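Local coordinates for peptidase M16 domain protein (Alicyclobacillus acidocaldarius subsp. acidocaldarius DSM 446, PDB 4XEA) that probably cleaves peptide bonds as an M16-family metallopeptidase, and in this crystal carries a nickel ion in its metal site, at residues D57-F62 and R174-E179; L63-F68 and E127-I132; A88-D93 and I164-T169; Q117-T122 and L183-F188. All blocks are in the same frame, centred on the assembly; numbering follows the deposited sequence.

How the interactions relate
All four contacts gather around the metal-binding half of the chain. Interactions 1 and 2 lie about 9 Å apart between centres and share helix 59-66, whose two histidines bind the nickel ion; interactions 1 and 4 share helix 178-188, their centres about 11 Å apart. Interaction 3 reaches the same region from edge strand 84-90 of the six-stranded sheet, about 17 Å from interaction 4 between centres. Along the chain, interactions 2 and 3 are nested within the loop closed by interaction 1 and alternate with each other, and interaction 4 alternates with all three. Helix 59-66 is held by elements from widely separated parts of the sequence, with nickel near one side and sodium past its end.

Interaction 1 (D57-F62 and R174-E179); sequences DGIAHF and RAITKE. With NI (nickel (II) ion), chain C.
With CG1 beside its backbone N (chi1 -69°) and the chain extended beyond it (chi2 176°), Ile176 sends CD1 straight into the start of helix 59-66, where Ile59 and Phe62 receive it. This is the helix of the HXXEH metal-binding motif of M16 peptidases, and Ile176 comes from the short link between helices 170-175 and 178-188. Its CD1 lies 3.7 Å from Ile59 CG1, the two side chains running antiparallel alongside one another. The same methyl group comes at the Phe62 ring obliquely, 3.8 Å from Phe62 CD2, and lies 3.9 Å from the carbonyl oxygen Asp57 O. The extended reach from CG1 to CD1 thus puts one methyl between Ile59, Phe62 and the Asp57-Gly58 backbone, and an apolar end fits because its neighbours in this buried place are mostly carbon.

Gly58, the N-cap, fits for two reasons: its positive phi would push a CB against the preceding carbonyl, and a CB would also point at Ile176. Its own carbonyl begins the helix, accepting from Phe62 N at 3.0 Å. Across the contact, Thr177 is the N-cap of helix 178-188; its side chain caps a backbone N just past Glu179 while Gln180 bonds back to Thr177 N, a capping box. Leu181 of that helix packs on Ile59, Phe62 and Ile176 alike. From the same helical turn as Phe62, His61 NE2 binds the nickel ion at 2.2 Å.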
loop_
_atom_site.group_PDB
_atom_site.type_symbol
_atom_site.label_atom_id
_atom_site.label_comp_id
_atom_site.label_asym_id
_atom_site.label_seq_id
_atom_site.Cartn_x
_atom_site.Cartn_y
_atom_site.Cartn_z
ATOM N N ASP A 57 -23.121 21.279 -0.498
ATOM C CA ASP A 57 -22.203 20.174 -0.596
ATOM C C ASP A 57 -21.108 20.268 0.456
ATOM O O ASP A 57 -20.665 21.362 0.808
ATOM C CB ASP A 57 -21.627 20.100 -2.009
ATOM C CG ASP A 57 -22.645 19.553 -3.013
ATOM O OD1 ASP A 57 -23.409 18.624 -2.653
ATOM O OD2 ASP A 57 -22.697 20.060 -4.143
ATOM N N GLY A 58 -20.685 19.115 0.975
ATOM C CA GLY A 58 -19.553 19.084 1.888
ATOM C C GLY A 58 -19.861 18.596 3.279
ATOM O O GLY A 58 -18.946 18.475 4.077
ATOM N N ILE A 59 -21.122 18.285 3.597
ATOM C CA ILE A 59 -21.482 18.088 4.996
ATOM C C ILE A 59 -20.988 16.797 5.578
ATOM O O ILE A 59 -20.465 16.837 6.693
ATOM C CB ILE A 59 -22.997 18.321 5.309
ATOM C CG1 ILE A 59 -23.298 19.813 5.109
ATOM C CG2 ILE A 59 -23.306 17.953 6.786
ATOM C CD1 ILE A 59 -24.745 20.225 5.413
ATOM N N ALA A 60 -21.127 15.680 4.858
ATOM C CA ALA A 60 -20.601 14.399 5.333
ATOM C C ALA A 60 -19.138 14.549 5.785
ATOM O O ALA A 60 -18.745 14.102 6.872
ATOM C CB ALA A 60 -20.747 13.294 4.282
ATOM N N HIS A 61 -18.360 15.235 4.959
ATOM C CA HIS A 61 -16.908 15.374 5.174
ATOM C C HIS A 61 -16.573 16.388 6.277
ATOM O O HIS A 61 -15.614 16.206 7.034
ATOM C CB HIS A 61 -16.281 15.755 3.846
ATOM C CG HIS A 61 -14.883 16.220 3.952
ATOM N ND1 HIS A 61 -14.562 17.560 3.999
ATOM C CD2 HIS A 61 -13.718 15.543 4.067
ATOM C CE1 HIS A 61 -13.257 17.690 4.114
ATOM N NE2 HIS A 61 -12.721 16.483 4.136
ATOM N N PHE A 62 -17.366 17.451 6.366
ATOM C CA PHE A 62 -17.266 18.414 7.487
ATOM C C PHE A 62 -17.491 17.690 8.839
ATOM O O PHE A 62 -16.711 17.844 9.800
ATOM C CB PHE A 62 -18.294 19.529 7.267
ATOM C CG PHE A 62 -17.959 20.835 7.943
ATOM C CD1 PHE A 62 -17.868 20.921 9.315
ATOM C CD2 PHE A 62 -17.814 21.997 7.195
ATOM C CE1 PHE A 62 -17.581 22.144 9.933
ATOM C CE2 PHE A 62 -17.529 23.209 7.806
ATOM C CZ PHE A 62 -17.413 23.281 9.165
ATOM N N ARG A 174 -18.431 27.289 2.701
ATOM C CA ARG A 174 -18.664 28.575 3.341
ATOM C C ARG A 174 -20.131 28.809 3.728
ATOM O O ARG A 174 -20.396 29.505 4.714
ATOM C CB ARG A 174 -18.127 29.699 2.434
ATOM C CG ARG A 174 -18.931 31.003 2.411
ATOM C CD ARG A 174 -18.295 32.124 3.229
ATOM N NE ARG A 174 -18.879 32.290 4.570
ATOM C CZ ARG A 174 -18.202 32.268 5.725
ATOM N NH1 ARG A 174 -18.860 32.448 6.867
ATOM N NH2 ARG A 174 -16.883 32.061 5.763
ATOM N N ALA A 175 -21.084 28.236 2.990
ATOM C CA ALA A 175 -22.499 28.444 3.331
ATOM C C ALA A 175 -22.997 27.471 4.412
ATOM O O ALA A 175 -24.081 27.664 4.958
ATOM C CB ALA A 175 -23.386 28.360 2.090
ATOM N N ILE A 176 -22.229 26.423 4.714
ATOM C CA ILE A 176 -22.648 25.440 5.730
ATOM C C ILE A 176 -22.850 26.150 7.082
ATOM O O ILE A 176 -22.044 26.991 7.459
ATOM C CB ILE A 176 -21.616 24.265 5.855
ATOM C CG1 ILE A 176 -21.635 23.391 4.598
ATOM C CG2 ILE A 176 -21.915 23.383 7.059
ATOM C CD1 ILE A 176 -20.597 22.274 4.583
ATOM N N THR A 177 -23.942 25.841 7.782
ATOM C CA THR A 177 -24.218 26.420 9.096
ATOM C C THR A 177 -24.200 25.325 10.161
ATOM O O THR A 177 -24.436 24.147 9.876
ATOM C CB THR A 177 -25.598 27.093 9.134
ATOM O OG1 THR A 177 -26.604 26.075 9.096
ATOM C CG2 THR A 177 -25.794 28.046 7.945
ATOM N N LYS A 178 -23.959 25.714 11.401
ATOM C CA LYS A 178 -23.965 24.779 12.525
ATOM C C LYS A 178 -25.292 24.008 12.588
ATOM O O LYS A 178 -25.311 22.818 12.886
ATOM C CB LYS A 178 -23.710 25.521 13.846
ATOM C CG LYS A 178 -23.664 24.606 15.064
ATOM C CD LYS A 178 -23.345 25.366 16.359
ATOM C CE LYS A 178 -24.553 26.118 16.891
ATOM N NZ LYS A 178 -24.101 27.277 17.662
ATOM N N GLU A 179 -26.381 24.699 12.288
ATOM C CA GLU A 179 -27.737 24.139 12.305
ATOM C C GLU A 179 -27.876 22.980 11.317
ATOM O O GLU A 179 -28.410 21.900 11.623
ATOM C CB GLU A 179 -28.723 25.261 11.908
ATOM C CG GLU A 179 -28.979 26.328 12.970
ATOM C CD GLU A 179 -27.779 27.269 13.298
ATOM O OE1 GLU A 179 -26.998 27.658 12.392
ATOM O OE2 GLU A 179 -27.634 27.638 14.491
HETATM NI NI NI C . -10.688 16.150 4.962
HETATM O O HOH W 1 -8.520 15.353 5.751
#

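Interaction 2 (L63-F68 and E127-I132); sequences LEHKMF and EKEKGI. With NA (sodium ion), chain B; NI (nickel (II) ion), chain C.
The HXXEH motif of M16 peptidases, His61 to His65 on helix 59-66, meets helix 123-141 through His65 and Glu129. His65 uses both ring nitrogens: NE2 binds nickel at 2.2 Å, while ND1 donates to Glu129 OE1 at 2.7 Å. The N-H...O angle of that bond is 148°, and the proton arrives on the anti side of the carboxylate, somewhat out of its plane. Ring and carboxylate are turned 57° against each other, so the bond is made by one oxygen at the ring edge rather than by two flat groups lying together. Glu129 reaches the ring because its CG stands anti to the backbone N (chi1 -161°) and the chain then bends at chi2. A carboxylate behind a metal-bound imidazole would fix the rotation of the ring and probably make NE2 a stronger donor to the ion.

The other oxygen, OE2, faces Lys66. The lysine folds back through two bends, laying CD 3.6 Å from Glu129 OE2, but the salt bridge from its NZ is long at 3.9 Å, and Glu69 is its stronger partner. Just beyond, at a separate site, Met67 O binds the sodium ion at 2.5 Å, together with carbonyls of Phe115 and Ser118. At the nickel, His61, His65 and Glu136 are the protein ligands and Glu129 stands in the second shell behind His65, the arrangement of an HXXEH metallopeptidase site.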
loop_
_atom_site.group_PDB
_atom_site.type_symbol
_atom_site.label_atom_id
_atom_site.label_comp_id
_atom_site.label_asym_id
_atom_site.label_seq_id
_atom_site.Cartn_x
_atom_site.Cartn_y
_atom_site.Cartn_z
ATOM N N LEU A 63 -18.541 16.882 8.912
ATOM C CA LEU A 63 -18.821 16.099 10.130
ATOM C C LEU A 63 -17.651 15.148 10.448
ATOM O O LEU A 63 -17.260 15.007 11.610
ATOM C CB LEU A 63 -20.126 15.312 10.008
ATOM C CG LEU A 63 -21.425 16.120 9.970
ATOM C CD1 LEU A 63 -22.582 15.164 9.745
ATOM C CD2 LEU A 63 -21.605 16.937 11.316
ATOM N N GLU A 64 -17.052 14.562 9.408
ATOM C CA GLU A 64 -15.898 13.683 9.612
ATOM C C GLU A 64 -14.785 14.418 10.295
ATOM O O GLU A 64 -14.169 13.887 11.223
ATOM C CB GLU A 64 -15.414 13.070 8.285
ATOM C CG GLU A 64 -14.195 12.134 8.436
ATOM C CD GLU A 64 -13.168 12.356 7.328
ATOM O OE1 GLU A 64 -13.528 12.270 6.143
ATOM O OE2 GLU A 64 -12.020 12.674 7.640
ATOM N N HIS A 65 -14.499 15.635 9.840
ATOM C CA HIS A 65 -13.447 16.403 10.433
ATOM C C HIS A 65 -13.757 16.720 11.904
ATOM O O HIS A 65 -12.865 16.706 12.748
ATOM C CB HIS A 65 -13.257 17.723 9.685
ATOM C CG HIS A 65 -12.231 17.660 8.612
ATOM N ND1 HIS A 65 -11.090 18.434 8.633
ATOM C CD2 HIS A 65 -12.156 16.899 7.494
ATOM C CE1 HIS A 65 -10.363 18.163 7.561
ATOM N NE2 HIS A 65 -10.989 17.241 6.856
ATOM N N LYS A 66 -15.016 17.036 12.181
ATOM C CA LYS A 66 -15.408 17.554 13.487
ATOM C C LYS A 66 -15.757 16.451 14.478
ATOM O O LYS A 66 -15.900 16.705 15.679
ATOM C CB LYS A 66 -16.566 18.548 13.312
ATOM C CG LYS A 66 -16.127 19.955 12.769
ATOM C CD LYS A 66 -14.828 20.517 13.380
ATOM C CE LYS A 66 -14.834 20.676 14.921
ATOM N NZ LYS A 66 -13.460 20.952 15.486
HETATM N N MSE A 67 -15.850 15.220 13.982
HETATM C CA MSE A 67 -16.197 14.085 14.833
HETATM C C MSE A 67 -15.161 13.852 15.922
HETATM O O MSE A 67 -15.511 13.356 16.997
HETATM C CB MSE A 67 -16.357 12.793 14.018
HETATM C CG MSE A 67 -17.145 11.707 14.726
HETATM SE SE MSE A 67 -18.982 12.351 15.146
HETATM C CE MSE A 67 -19.455 13.008 13.376
ATOM N N PHE A 68 -13.906 14.215 15.661
ATOM C CA PHE A 68 -12.836 13.956 16.597
ATOM C C PHE A 68 -12.756 14.988 17.729
ATOM O O PHE A 68 -12.091 14.740 18.718
ATOM C CB PHE A 68 -11.513 13.842 15.840
ATOM C CG PHE A 68 -11.454 12.631 14.957
ATOM C CD1 PHE A 68 -10.990 11.421 15.454
ATOM C CD2 PHE A 68 -11.924 12.686 13.660
ATOM C CE1 PHE A 68 -10.951 10.268 14.647
ATOM C CE2 PHE A 68 -11.906 11.542 12.830
ATOM C CZ PHE A 68 -11.398 10.332 13.328
ATOM N N GLU A 127 -16.579 27.825 12.351
ATOM C CA GLU A 127 -15.844 28.820 11.563
ATOM C C GLU A 127 -14.386 28.390 11.283
ATOM O O GLU A 127 -13.954 28.359 10.119
ATOM C CB GLU A 127 -15.888 30.204 12.208
ATOM C CG GLU A 127 -15.491 31.331 11.260
ATOM C CD GLU A 127 -16.231 31.257 9.940
ATOM O OE1 GLU A 127 -17.256 31.949 9.809
ATOM O OE2 GLU A 127 -15.812 30.493 9.043
ATOM N N LYS A 128 -13.663 27.983 12.322
ATOM C CA LYS A 128 -12.269 27.547 12.164
ATOM C C LYS A 128 -12.130 26.456 11.106
ATOM O O LYS A 128 -11.244 26.519 10.243
ATOM C CB LYS A 128 -11.695 27.043 13.492
ATOM C CG LYS A 128 -10.236 26.593 13.385
ATOM C CD LYS A 128 -9.648 26.259 14.718
ATOM C CE LYS A 128 -8.225 25.756 14.568
ATOM N NZ LYS A 128 -7.716 25.257 15.862
ATOM N N GLU A 129 -13.024 25.467 11.156
ATOM C CA GLU A 129 -12.867 24.303 10.330
ATOM C C GLU A 129 -13.208 24.634 8.871
ATOM O O GLU A 129 -12.769 23.926 7.979
ATOM C CB GLU A 129 -13.729 23.138 10.855
ATOM C CG GLU A 129 -13.316 21.754 10.349
ATOM C CD GLU A 129 -12.005 21.270 10.943
ATOM O OE1 GLU A 129 -11.283 20.524 10.259
ATOM O OE2 GLU A 129 -11.691 21.637 12.094
ATOM N N LYS A 130 -13.979 25.698 8.625
ATOM C CA LYS A 130 -14.316 26.100 7.238
ATOM C C LYS A 130 -13.056 26.544 6.482
ATOM O O LYS A 130 -12.876 26.210 5.307
ATOM C CB LYS A 130 -15.337 27.247 7.207
ATOM C CG LYS A 130 -16.806 26.843 7.299
ATOM C CD LYS A 130 -17.688 28.088 7.368
ATOM C CE LYS A 130 -19.145 27.758 7.666
ATOM N NZ LYS A 130 -20.068 28.806 7.148
ATOM N N GLY A 131 -12.214 27.312 7.164
ATOM C CA GLY A 131 -10.936 27.763 6.606
ATOM C C GLY A 131 -9.998 26.606 6.275
ATOM O O GLY A 131 -9.315 26.613 5.227
ATOM N N ILE A 132 -9.973 25.611 7.179
ATOM C CA ILE A 132 -9.117 24.431 7.037
ATOM C C ILE A 132 -9.569 23.594 5.848
ATOM O O ILE A 132 -8.744 23.084 5.101
ATOM C CB ILE A 132 -9.091 23.577 8.340
ATOM C CG1 ILE A 132 -8.456 24.382 9.491
ATOM C CG2 ILE A 132 -8.357 22.259 8.122
ATOM C CD1 ILE A 132 -8.487 23.679 10.841
HETATM NA NA NA B . -17.476 13.074 18.463
HETATM NI NI NI C . -10.688 16.150 4.962
HETATM O O HOH W 2 -17.224 15.570 18.079
HETATM O O HOH W 3 -16.500 13.405 20.530
HETATM O O HOH W 1 -8.520 15.353 5.751
#

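Interaction 3 (A88-D93 and I164-T169); sequences AYTTFD and IDIAGT
The ring of Phe92 is approached obliquely by Ile166, whose CG1 comes to 4.3 Å from CE1, while Phe313 meets it in an edge-to-face stack and Tyr149 and Val162 also pack on it. Ile166 belongs to a type I beta turn, Asp165 to Gly168, set against the end of strand 84-90, an outermost strand of the six-stranded sheet. In the turn, Gly168 N bonds to Asp165 O at 2.9 Å; the backbone angles of Gly168 would jam any CB against the preceding carbonyl, hence glycine.

Ile166 makes every close contact from the turn, using both branches. Its CG2, anti to the backbone N, comes 3.6 Å from Thr90 O and also touches the Thr90 methyl, CG2 to CG2 at 3.9 Å. CD1, at the end of the longer branch, comes to 4.1 Å from Thr91 CA, just past the strand. Replacing Ile166 by an alanine would probably open a gap between the turn and the strand, leaving the Thr90 methyl and the Phe92 ring without this neighbour.

Threonine suits position 90 because it divides its work: the methyl packs on the turn, while OG1 bonds to Glu64 of the metal-binding helix. Asp165, the first residue of the turn, is itself held: its OD1 forms a salt bridge with Arg146 and, weakly, accepts from Ile166 N at 2.8 Å.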
loop_
_atom_site.group_PDB
_atom_site.type_symbol
_atom_site.label_atom_id
_atom_site.label_comp_id
_atom_site.label_asym_id
_atom_site.label_seq_id
_atom_site.Cartn_x
_atom_site.Cartn_y
_atom_site.Cartn_z
ATOM N N ALA A 88 -10.295 8.077 9.863
ATOM C CA ALA A 88 -11.626 8.095 9.268
ATOM C C ALA A 88 -11.503 8.469 7.788
ATOM O O ALA A 88 -10.473 8.940 7.367
ATOM C CB ALA A 88 -12.499 9.064 10.003
ATOM N N TYR A 89 -12.567 8.247 7.030
ATOM C CA TYR A 89 -12.707 8.786 5.698
ATOM C C TYR A 89 -14.193 9.023 5.385
ATOM O O TYR A 89 -15.083 8.454 6.020
ATOM C CB TYR A 89 -12.000 7.887 4.620
ATOM C CG TYR A 89 -12.685 6.529 4.400
ATOM C CD1 TYR A 89 -13.841 6.433 3.634
ATOM C CD2 TYR A 89 -12.193 5.361 4.993
ATOM C CE1 TYR A 89 -14.492 5.203 3.437
ATOM C CE2 TYR A 89 -12.827 4.139 4.807
ATOM C CZ TYR A 89 -13.983 4.066 4.022
ATOM O OH TYR A 89 -14.622 2.875 3.830
ATOM N N THR A 90 -14.429 9.897 4.410
ATOM C CA THR A 90 -15.745 10.088 3.800
ATOM C C THR A 90 -15.645 9.691 2.343
ATOM O O THR A 90 -14.650 10.037 1.649
ATOM C CB THR A 90 -16.119 11.552 3.852
ATOM O OG1 THR A 90 -15.965 12.015 5.197
ATOM C CG2 THR A 90 -17.553 11.771 3.379
ATOM N N THR A 91 -16.630 8.932 1.881
ATOM C CA THR A 91 -16.731 8.608 0.452
ATOM C C THR A 91 -18.124 8.999 -0.061
ATOM O O THR A 91 -18.852 9.763 0.596
ATOM C CB THR A 91 -16.295 7.163 0.074
ATOM O OG1 THR A 91 -16.253 7.068 -1.370
ATOM C CG2 THR A 91 -17.243 6.086 0.606
ATOM N N PHE A 92 -18.476 8.534 -1.255
ATOM C CA PHE A 92 -19.698 9.006 -1.906
ATOM C C PHE A 92 -20.927 8.725 -1.084
ATOM O O PHE A 92 -21.858 9.551 -1.031
ATOM C CB PHE A 92 -19.831 8.361 -3.293
ATOM C CG PHE A 92 -18.710 8.703 -4.203
ATOM C CD1 PHE A 92 -18.447 10.043 -4.521
ATOM C CD2 PHE A 92 -17.901 7.728 -4.727
ATOM C CE1 PHE A 92 -17.399 10.390 -5.357
ATOM C CE2 PHE A 92 -16.860 8.088 -5.607
ATOM C CZ PHE A 92 -16.616 9.421 -5.891
ATOM N N ASP A 93 -20.982 7.531 -0.504
ATOM C CA ASP A 93 -22.203 7.038 0.106
ATOM C C ASP A 93 -22.057 6.501 1.528
ATOM O O ASP A 93 -23.021 5.928 2.093
ATOM C CB ASP A 93 -22.882 5.978 -0.796
ATOM C CG ASP A 93 -21.994 4.764 -1.087
ATOM O OD1 ASP A 93 -20.858 4.685 -0.569
ATOM O OD2 ASP A 93 -22.424 3.894 -1.869
ATOM N N ILE A 164 -19.472 16.686 -7.843
ATOM C CA ILE A 164 -18.780 17.550 -6.895
ATOM C C ILE A 164 -17.856 16.713 -6.021
ATOM O O ILE A 164 -18.234 15.640 -5.541
ATOM C CB ILE A 164 -19.789 18.281 -6.007
ATOM C CG1 ILE A 164 -20.808 18.988 -6.910
ATOM C CG2 ILE A 164 -19.091 19.344 -5.116
ATOM C CD1 ILE A 164 -20.203 20.066 -7.795
ATOM N N ASP A 165 -16.647 17.206 -5.777
ATOM C CA ASP A 165 -15.699 16.435 -4.983
ATOM C C ASP A 165 -16.190 16.286 -3.523
ATOM O O ASP A 165 -17.000 17.054 -3.035
ATOM C CB ASP A 165 -14.282 17.030 -5.038
ATOM C CG ASP A 165 -13.183 15.973 -4.713
ATOM O OD1 ASP A 165 -13.482 14.733 -4.515
ATOM O OD2 ASP A 165 -12.039 16.391 -4.638
ATOM N N ILE A 166 -15.675 15.278 -2.859
ATOM C CA ILE A 166 -16.130 14.867 -1.538
ATOM C C ILE A 166 -16.174 15.981 -0.497
ATOM O O ILE A 166 -17.129 16.041 0.286
ATOM C CB ILE A 166 -15.363 13.603 -1.068
ATOM C CG1 ILE A 166 -15.826 12.386 -1.936
ATOM C CG2 ILE A 166 -15.573 13.340 0.441
ATOM C CD1 ILE A 166 -14.818 11.256 -1.954
ATOM N N ALA A 167 -15.180 16.882 -0.519
ATOM C CA ALA A 167 -15.114 18.015 0.400
ATOM C C ALA A 167 -16.064 19.181 0.064
ATOM O O ALA A 167 -16.240 20.093 0.865
ATOM C CB ALA A 167 -13.646 18.524 0.504
ATOM N N GLY A 168 -16.690 19.143 -1.097
ATOM C CA GLY A 168 -17.556 20.226 -1.561
ATOM C C GLY A 168 -16.752 21.253 -2.318
ATOM O O GLY A 168 -15.665 20.944 -2.805
ATOM N N THR A 169 -17.269 22.480 -2.405
ATOM C CA THR A 169 -16.502 23.624 -2.948
ATOM C C THR A 169 -16.193 24.635 -1.838
ATOM O O THR A 169 -16.695 24.524 -0.721
ATOM C CB THR A 169 -17.268 24.337 -4.103
ATOM O OG1 THR A 169 -18.497 24.885 -3.603
ATOM C CG2 THR A 169 -17.605 23.366 -5.238
#

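Interaction 4 (Q117-T122 and L183-F188); sequences QSIHLT and LCYDTF. With NA (sodium ion), chain B.
Tyr185 leaves helix 178-188 with CG anti to the backbone N (chi1 176°), which turns one face of its ring to Ile119 in the loop before helix 123-141. The loop backbone sets Ile119 CB over the centre of that ring, 4.0 Å from the centroid of Tyr185 and only 7° off the normal, a CH-pi contact. Ile119 has CG1 anti to its own N (chi1 -164°), which puts CG2 in the crowded position between N and carbonyl carbon and brings it down to 3.8 Å from Tyr185 CD1. Tyrosine suits the place because its ring is a flat platform and its OH reaches the loop backbone: the hydroxyl is hydrogen-bonded to Val116 O and lies against the Gln117-Ser118 peptide, 3.0 Å from Gln117 C. A leucine in place of Tyr185 would probably leave Val116 O without its hydroxyl partner and Ile119 without the ring face. On its own helix, Thr187 OG1 turns back to Leu183 O at 2.8 Å, meeting that carbonyl from above its plane. Just before Ile119, Ser118 O binds the sodium ion at 2.3 Å; with Met67 O, Phe115 O and two waters it makes a main-chain carbonyl sodium site.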
loop_
_atom_site.group_PDB
_atom_site.type_symbol
_atom_site.label_atom_id
_atom_site.label_comp_id
_atom_site.label_asym_id
_atom_site.label_seq_id
_atom_site.Cartn_x
_atom_site.Cartn_y
_atom_site.Cartn_z
ATOM N N GLN A 117 -20.741 8.846 18.642
ATOM C CA GLN A 117 -22.127 9.052 19.124
ATOM C C GLN A 117 -22.363 10.364 19.874
ATOM O O GLN A 117 -23.463 10.596 20.382
ATOM C CB GLN A 117 -22.603 7.838 19.948
ATOM C CG GLN A 117 -22.858 6.632 19.058
ATOM C CD GLN A 117 -23.262 5.374 19.774
ATOM O OE1 GLN A 117 -22.817 5.053 20.931
ATOM N NE2 GLN A 117 -24.110 4.613 19.092
ATOM N N SER A 118 -21.343 11.222 19.962
ATOM C CA SER A 118 -21.543 12.613 20.408
ATOM C C SER A 118 -20.810 13.540 19.480
ATOM O O SER A 118 -19.745 13.198 18.968
ATOM C CB SER A 118 -21.019 12.843 21.835
ATOM O OG SER A 118 -21.591 11.931 22.732
ATOM N N ILE A 119 -21.349 14.729 19.264
ATOM C CA ILE A 119 -20.636 15.709 18.434
ATOM C C ILE A 119 -20.541 16.974 19.224
ATOM O O ILE A 119 -21.454 17.279 19.992
ATOM C CB ILE A 119 -21.330 16.011 17.105
ATOM C CG1 ILE A 119 -20.328 16.708 16.181
ATOM C CG2 ILE A 119 -22.591 16.846 17.327
ATOM C CD1 ILE A 119 -20.714 16.803 14.750
ATOM N N HIS A 120 -19.444 17.707 19.043
ATOM C CA HIS A 120 -19.196 18.913 19.820
ATOM C C HIS A 120 -18.893 20.081 18.883
ATOM O O HIS A 120 -17.745 20.375 18.570
ATOM C CB HIS A 120 -18.081 18.662 20.863
ATOM C CG HIS A 120 -18.411 17.567 21.842
ATOM N ND1 HIS A 120 -19.064 17.801 23.038
ATOM C CD2 HIS A 120 -18.202 16.228 21.784
ATOM C CE1 HIS A 120 -19.229 16.654 23.677
ATOM N NE2 HIS A 120 -18.729 15.682 22.931
ATOM N N LEU A 121 -19.952 20.742 18.447
ATOM C CA LEU A 121 -19.853 21.870 17.539
ATOM C C LEU A 121 -20.150 23.175 18.240
ATOM O O LEU A 121 -21.062 23.255 19.053
ATOM C CB LEU A 121 -20.878 21.712 16.414
ATOM C CG LEU A 121 -20.744 20.481 15.528
ATOM C CD1 LEU A 121 -21.802 20.545 14.458
ATOM C CD2 LEU A 121 -19.348 20.421 14.935
ATOM N N THR A 122 -19.387 24.208 17.894
ATOM C CA THR A 122 -19.614 25.569 18.383
ATOM C C THR A 122 -19.544 26.484 17.171
ATOM O O THR A 122 -18.943 26.107 16.140
ATOM C CB THR A 122 -18.527 26.028 19.390
ATOM O OG1 THR A 122 -17.293 26.246 18.695
ATOM C CG2 THR A 122 -18.325 24.997 20.522
ATOM N N LEU A 183 -28.378 19.046 12.034
ATOM C CA LEU A 183 -29.504 18.332 11.424
ATOM C C LEU A 183 -28.996 17.050 10.768
ATOM O O LEU A 183 -29.525 15.967 11.012
ATOM C CB LEU A 183 -30.185 19.196 10.382
ATOM C CG LEU A 183 -31.129 18.394 9.471
ATOM C CD1 LEU A 183 -32.406 18.029 10.255
ATOM C CD2 LEU A 183 -31.439 19.194 8.246
ATOM N N CYS A 184 -27.949 17.171 9.948
ATOM C CA CYS A 184 -27.417 16.006 9.260
ATOM C C CYS A 184 -26.862 15.005 10.233
ATOM O O CYS A 184 -27.075 13.822 10.046
ATOM C CB CYS A 184 -26.393 16.393 8.195
ATOM S SG CYS A 184 -27.149 17.330 6.916
ATOM N N TYR A 185 -26.208 15.461 11.300
ATOM C CA TYR A 185 -25.673 14.537 12.289
ATOM C C TYR A 185 -26.823 13.803 13.002
ATOM O O TYR A 185 -26.765 12.588 13.174
ATOM C CB TYR A 185 -24.779 15.248 13.330
ATOM C CG TYR A 185 -24.288 14.327 14.420
ATOM C CD1 TYR A 185 -24.886 14.313 15.691
ATOM C CD2 TYR A 185 -23.225 13.470 14.193
ATOM C CE1 TYR A 185 -24.446 13.457 16.663
ATOM C CE2 TYR A 185 -22.789 12.613 15.152
ATOM C CZ TYR A 185 -23.383 12.608 16.379
ATOM O OH TYR A 185 -22.912 11.752 17.317
ATOM N N ASP A 186 -27.854 14.540 13.409
ATOM C CA ASP A 186 -28.975 13.918 14.109
ATOM C C ASP A 186 -29.705 12.944 13.179
ATOM O O ASP A 186 -30.133 11.886 13.620
ATOM C CB ASP A 186 -29.957 14.956 14.726
ATOM C CG ASP A 186 -29.424 15.613 16.002
ATOM O OD1 ASP A 186 -28.426 15.144 16.652
ATOM O OD2 ASP A 186 -30.048 16.635 16.388
ATOM N N THR A 187 -29.793 13.264 11.892
ATOM C CA THR A 187 -30.531 12.434 10.949
ATOM C C THR A 187 -29.776 11.148 10.601
ATOM O O THR A 187 -30.388 10.076 10.539
ATOM C CB THR A 187 -30.824 13.201 9.664
ATOM O OG1 THR A 187 -31.588 14.371 9.975
ATOM C CG2 THR A 187 -31.594 12.344 8.625
ATOM N N PHE A 188 -28.468 11.259 10.361
ATOM C CA PHE A 188 -27.708 10.175 9.742
ATOM C C PHE A 188 -26.836 9.397 10.681
ATOM O O PHE A 188 -26.405 8.315 10.338
ATOM C CB PHE A 188 -26.858 10.712 8.580
ATOM C CG PHE A 188 -27.671 11.125 7.384
ATOM C CD1 PHE A 188 -27.921 12.462 7.131
ATOM C CD2 PHE A 188 -28.200 10.175 6.519
ATOM C CE1 PHE A 188 -28.687 12.867 6.031
ATOM C CE2 PHE A 188 -28.935 10.556 5.395
ATOM C CZ PHE A 188 -29.180 11.906 5.139
HETATM NA NA NA B . -17.476 13.074 18.463
HETATM O O HOH W 2 -17.224 15.570 18.079
HETATM O O HOH W 3 -16.500 13.405 20.530
#